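Local coordinates for protein beta-d-glucoside glucohydrolase (Hypocrea jecorina, PDB 3ZZ1) that probably hydrolyses terminal, non-reducing beta-D-glucosyl residues to release beta-D-glucose, as a secreted family 3 beta-glucosidase of cellulose degradation, at residues A[398-403]-A[515-521]. Numbering follows the deposited sequence.
Sequences AINTRA and VDVLWGD
Arg402 runs across one face of the Trp519 indole and ends on Asp521. Its CG sits 3.8 Å from the centroid of the Trp519 five-membered ring and 17° off the normal, a CH-pi contact. With CG anti to the backbone N (chi1 -180°) and the chain bent at chi2, the guanidinium lies flat on Trp519, planes 26° apart, with Trp519 CB over the centre of the guanidinium. Asp521 meets the guanidinium edge end-on: Arg402 NH1 to Asp521 OD2 is 2.8 Å and Arg402 NH2 to Asp521 OD1 2.9 Å, both oxygens met on the syn side, OD2 from out of the carboxylate plane. The Schellman motif at Gly520 separates Trp519 from Asp521, yet both meet the one arginine. At the indole edge, in plane, Ile399 CG2 lies 4.0 Å from Trp519 CH2, while Ile399 CD1 reaches Leu518 CD1 at 3.8 Å. Val515 CG2 fits against Ala398 CB (3.7 Å). In the family 3 C-terminal domain, Ile399 and Trp519 also touch Val351 and Ile349 of sheet strand 348-352. An alanine in place of Arg402 would probably leave the Asp521 carboxylate without its mate and uncover an indole face. One arginine thus both covers the indole and pairs the carboxylate, joining the C-terminal end of helix 510-518 to helix 395-404.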
loop_
_atom_site.group_PDB
_atom_site.type_symbol
_atom_site.label_atom_id
_atom_site.label_comp_id
_atom_site.label_asym_id
_atom_site.label_seq_id
_atom_site.Cartn_x
_atom_site.Cartn_y
_atom_site.Cartn_z
ATOM N N ALA A 398 14.411 -13.345 -19.343
ATOM C CA ALA A 398 15.442 -13.326 -18.308
ATOM C C ALA A 398 15.928 -14.731 -17.950
ATOM O O ALA A 398 17.134 -14.949 -17.776
ATOM C CB ALA A 398 14.945 -12.598 -17.072
ATOM N N ILE A 399 14.997 -15.677 -17.837
ATOM C CA ILE A 399 15.351 -17.066 -17.522
ATOM C C ILE A 399 16.166 -17.696 -18.657
ATOM O O ILE A 399 17.163 -18.383 -18.403
ATOM C CB ILE A 399 14.107 -17.920 -17.150
ATOM C CG1 ILE A 399 13.668 -17.597 -15.715
ATOM C CG2 ILE A 399 14.392 -19.427 -17.297
ATOM C CD1 ILE A 399 12.265 -18.066 -15.356
ATOM N N ASN A 400 15.751 -17.432 -19.895
ATOM C CA ASN A 400 16.433 -17.935 -21.087
ATOM C C ASN A 400 17.884 -17.448 -21.190
ATOM O O ASN A 400 18.781 -18.240 -21.464
ATOM C CB ASN A 400 15.642 -17.572 -22.351
ATOM C CG ASN A 400 16.175 -18.257 -23.606
ATOM O OD1 ASN A 400 16.679 -19.379 -23.556
ATOM N ND2 ASN A 400 16.049 -17.579 -24.745
ATOM N N THR A 401 18.104 -16.154 -20.953
ATOM C CA THR A 401 19.456 -15.575 -20.961
ATOM C C THR A 401 20.367 -16.201 -19.899
ATOM O O THR A 401 21.515 -16.547 -20.195
ATOM C CB THR A 401 19.420 -14.042 -20.786
ATOM O OG1 THR A 401 18.751 -13.457 -21.908
ATOM C CG2 THR A 401 20.832 -13.453 -20.688
ATOM N N ARG A 402 19.860 -16.350 -18.677
ATOM C CA ARG A 402 20.672 -16.877 -17.576
ATOM C C ARG A 402 20.990 -18.357 -17.766
ATOM O O ARG A 402 22.111 -18.794 -17.510
ATOM C CB ARG A 402 20.000 -16.630 -16.216
ATOM C CG ARG A 402 20.786 -17.141 -14.995
ATOM C CD ARG A 402 22.150 -16.458 -14.843
ATOM N NE ARG A 402 22.900 -16.936 -13.677
ATOM C CZ ARG A 402 22.949 -16.310 -12.502
ATOM N NH1 ARG A 402 22.288 -15.173 -12.315
ATOM N NH2 ARG A 402 23.663 -16.821 -11.509
ATOM N N ALA A 403 20.000 -19.117 -18.218
ATOM C CA ALA A 403 20.159 -20.551 -18.424
ATOM C C ALA A 403 21.062 -20.875 -19.620
ATOM O O ALA A 403 21.896 -21.777 -19.537
ATOM C CB ALA A 403 18.803 -21.223 -18.568
ATOM N N VAL A 515 15.026 -14.076 -11.509
ATOM C CA VAL A 515 16.299 -14.747 -11.760
ATOM C C VAL A 515 17.273 -14.571 -10.586
ATOM O O VAL A 515 17.922 -15.534 -10.177
ATOM C CB VAL A 515 16.930 -14.285 -13.099
ATOM C CG1 VAL A 515 18.362 -14.788 -13.235
ATOM C CG2 VAL A 515 16.093 -14.773 -14.270
ATOM N N ASP A 516 17.355 -13.350 -10.043
ATOM C CA ASP A 516 18.185 -13.064 -8.858
ATOM C C ASP A 516 17.898 -14.085 -7.758
ATOM O O ASP A 516 18.818 -14.595 -7.109
ATOM C CB ASP A 516 17.925 -11.650 -8.302
ATOM C CG ASP A 516 18.338 -10.529 -9.262
ATOM O OD1 ASP A 516 19.086 -10.766 -10.230
ATOM O OD2 ASP A 516 17.903 -9.384 -9.036
ATOM N N VAL A 517 16.614 -14.384 -7.572
ATOM C CA VAL A 517 16.168 -15.318 -6.543
ATOM C C VAL A 517 16.289 -16.779 -6.992
ATOM O O VAL A 517 16.852 -17.598 -6.267
ATOM C CB VAL A 517 14.733 -14.973 -6.054
ATOM C CG1 VAL A 517 14.114 -16.124 -5.283
ATOM C CG2 VAL A 517 14.760 -13.717 -5.194
ATOM N N LEU A 518 15.778 -17.091 -8.186
ATOM C CA LEU A 518 15.773 -18.467 -8.706
ATOM C C LEU A 518 17.164 -19.096 -8.769
ATOM O O LEU A 518 17.324 -20.266 -8.433
ATOM C CB LEU A 518 15.103 -18.552 -10.085
ATOM C CG LEU A 518 13.578 -18.440 -10.239
ATOM C CD1 LEU A 518 13.206 -18.629 -11.703
ATOM C CD2 LEU A 518 12.807 -19.429 -9.367
ATOM N N TRP A 519 18.155 -18.318 -9.201
ATOM C CA TRP A 519 19.536 -18.799 -9.290
ATOM C C TRP A 519 20.356 -18.540 -8.022
ATOM O O TRP A 519 21.524 -18.920 -7.939
ATOM C CB TRP A 519 20.232 -18.257 -10.544
ATOM C CG TRP A 519 20.135 -19.210 -11.715
ATOM C CD1 TRP A 519 21.041 -20.181 -12.066
ATOM C CD2 TRP A 519 19.066 -19.301 -12.666
ATOM N NE1 TRP A 519 20.603 -20.862 -13.183
ATOM C CE2 TRP A 519 19.396 -20.342 -13.573
ATOM C CE3 TRP A 519 17.863 -18.606 -12.847
ATOM C CZ2 TRP A 519 18.564 -20.701 -14.639
ATOM C CZ3 TRP A 519 17.039 -18.962 -13.913
ATOM C CH2 TRP A 519 17.397 -20.002 -14.793
ATOM N N GLY A 520 19.731 -17.898 -7.040
ATOM C CA GLY A 520 20.348 -17.676 -5.738
ATOM C C GLY A 520 21.461 -16.647 -5.683
ATOM O O GLY A 520 22.317 -16.719 -4.806
ATOM N N ASP A 521 21.454 -15.697 -6.614
ATOM C CA ASP A 521 22.334 -14.529 -6.537
ATOM C C ASP A 521 22.025 -13.769 -5.245
ATOM O O ASP A 521 22.923 -13.256 -4.585
ATOM C CB ASP A 521 22.139 -13.612 -7.747
ATOM C CG ASP A 521 22.695 -14.202 -9.037
ATOM O OD1 ASP A 521 23.218 -15.337 -9.021
ATOM O OD2 ASP A 521 22.610 -13.522 -10.078
#